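Local atomic coordinates of carbohydrate oxidase (Microdochium nivale, PDB entry 3RJA), a protein that oxidises the C1 hydroxyl of mono-, oligo- and polysaccharides to lactones with its FAD cofactor, reducing molecular oxygen to hydrogen peroxide. Residues K188-N193 with E374-H379; K322-K327 with W422-N427. One frame throughout, in Å; residues are numbered along the deposited sequence.

Contact 1 of 2, residues K188-N193 with E374-H379. With FAD (flavin-adenine dinucleotide), chain B.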
loop_
_atom_site.group_PDB
_atom_site.type_symbol
_atom_site.label_atom_id
_atom_site.label_comp_id
_atom_site.label_asym_id
_atom_site.label_seq_id
_atom_site.Cartn_x
_atom_site.Cartn_y
_atom_site.Cartn_z
ATOM N N LYS A 188 -7.757 8.432 -7.030
ATOM C CA LYS A 188 -6.328 8.204 -7.207
ATOM C C LYS A 188 -5.466 8.714 -6.052
ATOM O O LYS A 188 -4.691 9.669 -6.191
ATOM C CB LYS A 188 -5.843 8.702 -8.573
ATOM C CG LYS A 188 -6.399 7.871 -9.721
ATOM C CD LYS A 188 -5.995 8.390 -11.114
ATOM C CE LYS A 188 -4.476 8.306 -11.275
ATOM N NZ LYS A 188 -4.093 8.578 -12.653
ATOM N N GLY A 189 -5.612 8.048 -4.901
ATOM C CA GLY A 189 -4.770 8.307 -3.734
ATOM C C GLY A 189 -5.531 8.319 -2.418
ATOM O O GLY A 189 -4.939 8.189 -1.343
ATOM N N ALA A 190 -6.851 8.473 -2.499
ATOM C CA ALA A 190 -7.675 8.530 -1.306
ATOM C C ALA A 190 -8.973 7.791 -1.561
ATOM O O ALA A 190 -10.003 8.106 -0.971
ATOM C CB ALA A 190 -7.927 10.034 -0.889
ATOM N N GLY A 191 -8.892 6.751 -2.406
ATOM C CA GLY A 191 -10.050 6.142 -3.047
ATOM C C GLY A 191 -11.084 5.537 -2.119
ATOM O O GLY A 191 -12.269 5.465 -2.468
ATOM N N SER A 192 -10.659 5.133 -0.925
ATOM C CA SER A 192 -11.583 4.536 0.022
ATOM C C SER A 192 -12.664 5.510 0.476
ATOM O O SER A 192 -13.672 5.089 1.024
ATOM C CB SER A 192 -10.826 4.000 1.245
ATOM O OG SER A 192 -9.954 4.985 1.785
ATOM N N ASN A 193 -12.407 6.812 0.298
ATOM C CA ASN A 193 -13.313 7.880 0.734
ATOM C C ASN A 193 -14.579 8.122 -0.100
ATOM O O ASN A 193 -15.567 8.665 0.428
ATOM C CB ASN A 193 -12.521 9.201 0.889
ATOM C CG ASN A 193 -11.690 9.208 2.125
ATOM O OD1 ASN A 193 -12.228 9.289 3.229
ATOM N ND2 ASN A 193 -10.363 9.055 1.969
ATOM N N GLU A 374 -1.704 16.816 -9.141
ATOM C CA GLU A 374 -2.269 16.017 -10.235
ATOM C C GLU A 374 -3.153 14.805 -9.866
ATOM O O GLU A 374 -3.962 14.372 -10.678
ATOM C CB GLU A 374 -1.169 15.604 -11.228
ATOM C CG GLU A 374 -0.536 16.816 -11.937
ATOM C CD GLU A 374 0.430 16.398 -13.027
ATOM O OE1 GLU A 374 1.413 15.690 -12.745
ATOM O OE2 GLU A 374 0.189 16.764 -14.187
ATOM N N THR A 375 -2.968 14.266 -8.660
ATOM C CA THR A 375 -3.795 13.181 -8.128
ATOM C C THR A 375 -3.901 13.429 -6.626
ATOM O O THR A 375 -3.182 14.283 -6.077
ATOM C CB THR A 375 -3.174 11.755 -8.373
ATOM O OG1 THR A 375 -2.063 11.537 -7.494
ATOM C CG2 THR A 375 -2.717 11.559 -9.813
ATOM N N ALA A 376 -4.801 12.717 -5.962
ATOM C CA ALA A 376 -4.942 12.821 -4.505
ATOM C C ALA A 376 -3.649 12.470 -3.756
ATOM O O ALA A 376 -3.421 12.977 -2.654
ATOM C CB ALA A 376 -6.081 11.892 -4.020
ATOM N N TYR A 377 -2.830 11.580 -4.339
ATOM C CA TYR A 377 -1.586 11.111 -3.693
ATOM C C TYR A 377 -0.711 12.330 -3.315
ATOM O O TYR A 377 -0.363 13.124 -4.200
ATOM C CB TYR A 377 -0.836 10.149 -4.611
ATOM C CG TYR A 377 0.327 9.433 -3.938
ATOM C CD1 TYR A 377 0.113 8.291 -3.159
ATOM C CD2 TYR A 377 1.645 9.917 -4.069
ATOM C CE1 TYR A 377 1.180 7.623 -2.545
ATOM C CE2 TYR A 377 2.713 9.272 -3.461
ATOM C CZ TYR A 377 2.481 8.122 -2.696
ATOM O OH TYR A 377 3.538 7.468 -2.087
ATOM N N PRO A 378 -0.388 12.495 -2.008
ATOM C CA PRO A 378 0.249 13.746 -1.520
ATOM C C PRO A 378 1.734 13.656 -1.238
ATOM O O PRO A 378 2.297 14.592 -0.645
ATOM C CB PRO A 378 -0.418 13.947 -0.154
ATOM C CG PRO A 378 -0.671 12.487 0.332
ATOM C CD PRO A 378 -0.747 11.602 -0.889
ATOM N N HIS A 379 2.368 12.550 -1.611
ATOM C CA HIS A 379 3.755 12.336 -1.193
ATOM C C HIS A 379 4.766 12.537 -2.328
ATOM O O HIS A 379 5.893 12.034 -2.252
ATOM C CB HIS A 379 3.928 10.928 -0.616
ATOM C CG HIS A 379 2.945 10.581 0.449
ATOM N ND1 HIS A 379 2.887 11.246 1.659
ATOM C CD2 HIS A 379 1.997 9.614 0.499
ATOM C CE1 HIS A 379 1.940 10.705 2.410
ATOM N NE2 HIS A 379 1.388 9.706 1.731
HETATM P PA FAD B . -8.465 -3.854 2.363
HETATM O O1A FAD B . -9.453 -4.804 1.740
HETATM O O2A FAD B . -8.230 -4.059 3.838
HETATM O O5B FAD B . -8.971 -2.350 2.124
HETATM C C5B FAD B . -8.092 -1.261 2.383
HETATM C C4B FAD B . -8.899 0.047 2.320
HETATM O O4B FAD B . -9.395 0.240 0.995
HETATM C C3B FAD B . -10.117 0.041 3.242
HETATM O O3B FAD B . -10.409 1.388 3.622
HETATM C C2B FAD B . -11.211 -0.440 2.295
HETATM O O2B FAD B . -12.536 -0.134 2.662
HETATM C C1B FAD B . -10.797 0.267 1.012
HETATM N N9A FAD B . -11.299 -0.460 -0.151
HETATM C C8A FAD B . -11.207 -1.822 -0.419
HETATM N N7A FAD B . -11.818 -2.036 -1.615
HETATM C C5A FAD B . -12.257 -0.864 -2.100
HETATM C C6A FAD B . -12.944 -0.536 -3.273
HETATM N N6A FAD B . -13.266 -1.487 -4.178
HETATM N N1A FAD B . -13.249 0.797 -3.493
HETATM C C2A FAD B . -12.923 1.769 -2.554
HETATM N N3A FAD B . -12.280 1.444 -1.376
HETATM C C4A FAD B . -11.947 0.138 -1.175
HETATM N N1 FAD B . 1.931 -1.500 0.268
HETATM C C2 FAD B . 2.740 -0.940 -0.728
HETATM O O2 FAD B . 2.542 0.202 -1.160
HETATM N N3 FAD B . 3.741 -1.748 -1.260
HETATM C C4 FAD B . 3.929 -3.085 -0.968
HETATM O O4 FAD B . 4.780 -3.769 -1.580
HETATM C C4X FAD B . 3.079 -3.622 0.140
HETATM N N5 FAD B . 3.195 -4.886 0.510
HETATM C C5X FAD B . 2.358 -5.441 1.450
HETATM C C6 FAD B . 2.435 -6.822 1.767
HETATM C C7 FAD B . 1.512 -7.416 2.607
HETATM C C7M FAD B . 1.615 -8.915 2.958
HETATM C C8 FAD B . 0.404 -6.656 3.050
HETATM C C8M FAD B . -0.649 -7.269 3.952
HETATM C C9 FAD B . 0.349 -5.292 2.806
HETATM C C9A FAD B . 1.304 -4.663 1.984
HETATM N N10 FAD B . 1.195 -3.304 1.598
HETATM C C10 FAD B . 2.125 -2.731 0.744
HETATM C "C1'" FAD B . 0.092 -2.468 2.174
HETATM C "C2'" FAD B . -1.091 -2.412 1.217
HETATM O "O2'" FAD B . -0.773 -1.556 0.127
HETATM C "C3'" FAD B . -2.300 -1.843 1.925
HETATM O "O3'" FAD B . -2.552 -2.563 3.112
HETATM C "C4'" FAD B . -3.515 -1.879 0.983
HETATM O "O4'" FAD B . -4.411 -0.878 1.356
HETATM C "C5'" FAD B . -4.188 -3.254 0.978
HETATM O "O5'" FAD B . -5.269 -3.245 0.087
HETATM P P FAD B . -6.445 -4.348 0.279
HETATM O O1P FAD B . -7.451 -4.237 -0.828
HETATM O O2P FAD B . -5.822 -5.741 0.392
HETATM O O3P FAD B . -6.993 -3.899 1.714
#
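The carbonyl of K188 meets the loop of T375, A376 and Y377 in this oxygen-dependent FAD-linked oxidoreductase, a contact that joins helix 181-190 to the connection from strand 352-359 to strand 384-392, beside the FAD. K188 O accepts a hydrogen bond from Y377 N at 3.2 Å; the donor lies in the carbonyl plane on a lone pair, though the N-H...O angle of 138° shows a bent bond. T375 CB sits 3.4 Å from the same K188 O. The threonine hydroxyl takes the position between backbone N and carbonyl carbon (chi1 74°), where OG1 accepts a weak bond from Y377 N within its own loop and also pairs with R380. This leaves CG2 to meet the lysine, CE of K188 lying 4.0 Å from T375 CG2. The lysine chain bends about its CG-CD bond, and its ammonium group goes on to the carbonyl of V160, so the aliphatic part serves this contact. G189 suits its place twice over: its backbone angles would jam a CB against the preceding carbonyl, and a CB would also run into the backbone of A376 and Y377. A376 CB lies 3.4 Å from K188 O and 4.1 Å from A190 CB, a methyl being short enough to sit there, while L450 touches both alanines. CG of Y377 stands anti to the backbone N (chi1 -170°), leading the ring away from segment 188-193 toward H360, the partner of its hydroxyl. Beyond A190 the chain enters a 3-10 turn beside the adenosine part of FAD, where S192 CA approaches FAD N3A to 3.5 Å. N193 secures this turn by donating both its backbone N and ND2 to A190 O, from the same face of that carbonyl.

Contact 2 of 2, residues K322-K327 with W422-N427. With FAD (flavin-adenine dinucleotide), chain B.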
loop_
_atom_site.group_PDB
_atom_site.type_symbol
_atom_site.label_atom_id
_atom_site.label_comp_id
_atom_site.label_asym_id
_atom_site.label_seq_id
_atom_site.Cartn_x
_atom_site.Cartn_y
_atom_site.Cartn_z
ATOM N N LYS A 322 3.838 1.434 11.505
ATOM C CA LYS A 322 3.801 2.879 11.395
ATOM C C LYS A 322 4.522 3.249 10.119
ATOM O O LYS A 322 5.217 2.415 9.545
ATOM C CB LYS A 322 4.485 3.543 12.597
ATOM C CG LYS A 322 3.732 3.411 13.921
ATOM C CD LYS A 322 4.337 4.324 15.054
ATOM C CE LYS A 322 3.792 5.774 15.047
ATOM N NZ LYS A 322 2.398 5.784 15.645
ATOM N N SER A 323 4.405 4.507 9.705
ATOM C CA SER A 323 5.087 4.963 8.502
ATOM C C SER A 323 5.549 6.411 8.620
ATOM O O SER A 323 5.142 7.129 9.522
ATOM C CB SER A 323 4.178 4.807 7.255
ATOM O OG SER A 323 3.168 5.827 7.215
ATOM N N LEU A 324 6.397 6.807 7.670
ATOM C CA LEU A 324 6.817 8.188 7.445
ATOM C C LEU A 324 7.127 8.350 5.983
ATOM O O LEU A 324 7.666 7.424 5.345
ATOM C CB LEU A 324 8.080 8.532 8.246
ATOM C CG LEU A 324 7.878 8.803 9.746
ATOM C CD1 LEU A 324 9.236 8.996 10.452
ATOM C CD2 LEU A 324 6.935 10.015 9.969
ATOM N N THR A 325 6.791 9.528 5.454
ATOM C CA THR A 325 7.287 9.946 4.163
ATOM C C THR A 325 8.099 11.232 4.466
ATOM O O THR A 325 7.638 12.086 5.191
ATOM C CB THR A 325 6.133 10.159 3.130
ATOM O OG1 THR A 325 5.252 11.225 3.562
ATOM C CG2 THR A 325 5.285 8.855 2.953
ATOM N N LEU A 326 9.314 11.352 3.936
ATOM C CA LEU A 326 10.157 12.512 4.277
ATOM C C LEU A 326 10.732 13.163 3.057
ATOM O O LEU A 326 11.153 12.461 2.130
ATOM C CB LEU A 326 11.335 12.097 5.161
ATOM C CG LEU A 326 11.103 11.159 6.352
ATOM C CD1 LEU A 326 12.496 10.697 6.873
ATOM C CD2 LEU A 326 10.269 11.844 7.460
ATOM N N LYS A 327 10.789 14.505 3.075
ATOM C CA LYS A 327 11.550 15.220 2.054
ATOM C C LYS A 327 13.015 14.808 2.110
ATOM O O LYS A 327 13.650 14.631 1.080
ATOM C CB LYS A 327 11.435 16.745 2.226
ATOM C CG LYS A 327 10.017 17.230 2.071
ATOM C CD LYS A 327 9.935 18.759 1.922
ATOM C CE LYS A 327 8.497 19.148 1.698
ATOM N NZ LYS A 327 8.239 20.565 2.150
ATOM N N TRP A 422 7.131 16.234 6.468
ATOM C CA TRP A 422 6.873 14.808 6.610
ATOM C C TRP A 422 5.390 14.509 6.574
ATOM O O TRP A 422 4.568 15.355 6.955
ATOM C CB TRP A 422 7.539 14.234 7.863
ATOM C CG TRP A 422 6.995 14.730 9.187
ATOM C CD1 TRP A 422 7.471 15.796 9.940
ATOM C CD2 TRP A 422 5.889 14.177 9.932
ATOM N NE1 TRP A 422 6.727 15.919 11.093
ATOM C CE2 TRP A 422 5.750 14.950 11.111
ATOM C CE3 TRP A 422 5.001 13.108 9.711
ATOM C CZ2 TRP A 422 4.752 14.693 12.066
ATOM C CZ3 TRP A 422 4.009 12.844 10.658
ATOM C CH2 TRP A 422 3.885 13.647 11.824
ATOM N N GLY A 423 5.071 13.297 6.107
ATOM C CA GLY A 423 3.712 12.789 6.163
ATOM C C GLY A 423 3.715 11.338 6.571
ATOM O O GLY A 423 4.737 10.812 6.968
ATOM N N MET A 424 2.555 10.700 6.458
ATOM C CA MET A 424 2.416 9.270 6.712
ATOM C C MET A 424 1.614 8.656 5.579
ATOM O O MET A 424 0.801 9.320 4.968
ATOM C CB MET A 424 1.731 9.023 8.077
ATOM C CG MET A 424 2.640 9.415 9.243
ATOM S SD MET A 424 1.958 9.056 10.857
ATOM C CE MET A 424 3.457 9.027 11.823
ATOM N N TYR A 425 1.835 7.372 5.327
ATOM C CA TYR A 425 1.249 6.671 4.156
ATOM C C TYR A 425 0.126 5.736 4.600
ATOM O O TYR A 425 0.380 4.745 5.302
ATOM C CB TYR A 425 2.389 5.914 3.474
ATOM C CG TYR A 425 2.106 5.033 2.263
ATOM C CD1 TYR A 425 1.417 5.511 1.147
ATOM C CD2 TYR A 425 2.632 3.747 2.201
ATOM C CE1 TYR A 425 1.218 4.680 0.018
ATOM C CE2 TYR A 425 2.460 2.930 1.091
ATOM C CZ TYR A 425 1.752 3.409 -0.007
ATOM O OH TYR A 425 1.551 2.582 -1.118
ATOM N N ILE A 426 -1.122 6.050 4.213
ATOM C CA ILE A 426 -2.285 5.267 4.666
ATOM C C ILE A 426 -2.293 3.809 4.119
ATOM O O ILE A 426 -3.067 2.988 4.601
ATOM C CB ILE A 426 -3.620 5.992 4.316
ATOM C CG1 ILE A 426 -4.804 5.414 5.152
ATOM C CG2 ILE A 426 -3.859 5.948 2.801
ATOM C CD1 ILE A 426 -6.146 6.113 4.895
ATOM N N ASN A 427 -1.466 3.467 3.116
ATOM C CA ASN A 427 -1.311 2.004 2.802
ATOM C C ASN A 427 -0.517 1.242 3.892
ATOM O O ASN A 427 -0.550 0.005 3.953
ATOM C CB ASN A 427 -0.740 1.737 1.410
ATOM C CG ASN A 427 -1.834 1.605 0.345
ATOM O OD1 ASN A 427 -3.032 1.413 0.660
ATOM N ND2 ASN A 427 -1.437 1.733 -0.917
HETATM P PA FAD B . -8.465 -3.854 2.363
HETATM O O1A FAD B . -9.453 -4.804 1.740
HETATM O O2A FAD B . -8.230 -4.059 3.838
HETATM O O5B FAD B . -8.971 -2.350 2.124
HETATM C C5B FAD B . -8.092 -1.261 2.383
HETATM C C4B FAD B . -8.899 0.047 2.320
HETATM O O4B FAD B . -9.395 0.240 0.995
HETATM C C3B FAD B . -10.117 0.041 3.242
HETATM O O3B FAD B . -10.409 1.388 3.622
HETATM C C2B FAD B . -11.211 -0.440 2.295
HETATM O O2B FAD B . -12.536 -0.134 2.662
HETATM C C1B FAD B . -10.797 0.267 1.012
HETATM N N9A FAD B . -11.299 -0.460 -0.151
HETATM C C8A FAD B . -11.207 -1.822 -0.419
HETATM N N7A FAD B . -11.818 -2.036 -1.615
HETATM C C5A FAD B . -12.257 -0.864 -2.100
HETATM C C6A FAD B . -12.944 -0.536 -3.273
HETATM N N6A FAD B . -13.266 -1.487 -4.178
HETATM N N1A FAD B . -13.249 0.797 -3.493
HETATM C C2A FAD B . -12.923 1.769 -2.554
HETATM N N3A FAD B . -12.280 1.444 -1.376
HETATM C C4A FAD B . -11.947 0.138 -1.175
HETATM N N1 FAD B . 1.931 -1.500 0.268
HETATM C C2 FAD B . 2.740 -0.940 -0.728
HETATM O O2 FAD B . 2.542 0.202 -1.160
HETATM N N3 FAD B . 3.741 -1.748 -1.260
HETATM C C4 FAD B . 3.929 -3.085 -0.968
HETATM O O4 FAD B . 4.780 -3.769 -1.580
HETATM C C4X FAD B . 3.079 -3.622 0.140
HETATM N N5 FAD B . 3.195 -4.886 0.510
HETATM C C5X FAD B . 2.358 -5.441 1.450
HETATM C C6 FAD B . 2.435 -6.822 1.767
HETATM C C7 FAD B . 1.512 -7.416 2.607
HETATM C C7M FAD B . 1.615 -8.915 2.958
HETATM C C8 FAD B . 0.404 -6.656 3.050
HETATM C C8M FAD B . -0.649 -7.269 3.952
HETATM C C9 FAD B . 0.349 -5.292 2.806
HETATM C C9A FAD B . 1.304 -4.663 1.984
HETATM N N10 FAD B . 1.195 -3.304 1.598
HETATM C C10 FAD B . 2.125 -2.731 0.744
HETATM C "C1'" FAD B . 0.092 -2.468 2.174
HETATM C "C2'" FAD B . -1.091 -2.412 1.217
HETATM O "O2'" FAD B . -0.773 -1.556 0.127
HETATM C "C3'" FAD B . -2.300 -1.843 1.925
HETATM O "O3'" FAD B . -2.552 -2.563 3.112
HETATM C "C4'" FAD B . -3.515 -1.879 0.983
HETATM O "O4'" FAD B . -4.411 -0.878 1.356
HETATM C "C5'" FAD B . -4.188 -3.254 0.978
HETATM O "O5'" FAD B . -5.269 -3.245 0.087
HETATM P P FAD B . -6.445 -4.348 0.279
HETATM O O1P FAD B . -7.451 -4.237 -0.828
HETATM O O2P FAD B . -5.822 -5.741 0.392
HETATM O O3P FAD B . -6.993 -3.899 1.714
#
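S323 and Y425 meet where strand 422-423, an edge strand of the eight-stranded antiparallel sheet, leaves strand 318-326 and continues toward the flavin. The ladder is short: T325 and G423 form a hydrogen-bonded pair, with T325 N 2.9 Å from G423 O and G423 N 3.0 Å from T325 O, and L326 opposes W422 as the next, non-hydrogen-bonded pair. On the other side of the T325-G423 pair a side chain replaces the backbone partner, for S323 OG accepts from Y425 N at 2.8 Å in a nearly straight bond (169°). Serine suits this place because its short side chain, with OG between the backbone N and the carbonyl carbon (chi1 76°), carries an acceptor to the departing chain. Glycine suits position 423, where a CB would press on T325 OG1. On the face shared by W422 and L326, the leucine's CD2 touches W422 CB, while L324 CD2 approaches the indole obliquely at CE3. M424 lays its flexible, extended chain along the S323 carbonyl, and its CE also reaches L324 CD2.

Y425 can be followed outward. Its CB lies beside S323 OG and 4.2 Å from T325 CG2, the two side chains crossing at about a right angle. CG stands anti to the backbone N (chi1 177°), directing the ring away from the strand, with N427 CB over one face toward the rim. CE2 and CZ each lie 3.5 Å from FAD O2, which is in the ring plane at the edge. At the tip OH donates to this flavin oxygen, accepts from N427 ND2 and also pairs with G145 N, three bonds that fix the phenol. N427 holds the ribityl chain as well: FAD O4' donates to its OD1 at 2.8 Å.

How the contacts relate
Contacts 1 and 2 lie with their centres about 14 Å apart and touch directly through the loop end of 374-379. H379 ND1 stands 3.0 Å from T325 OG1, and Y377 CE1 packs 3.9 Å from Y425 CE1, so Y377 backs onto Y425, the tyrosine that holds flavin O2. Both contacts touch FAD, at separate parts: 188-193 meets the adenosine end, whereas 422-427 grips the flavin and ribityl chain. The substrate analogue bound at the flavin is closer to contact 2, about 7 Å from the Y425 side chain against about 12 Å from that of Y377. Along the sequence the four segments alternate, so the two contacts cross.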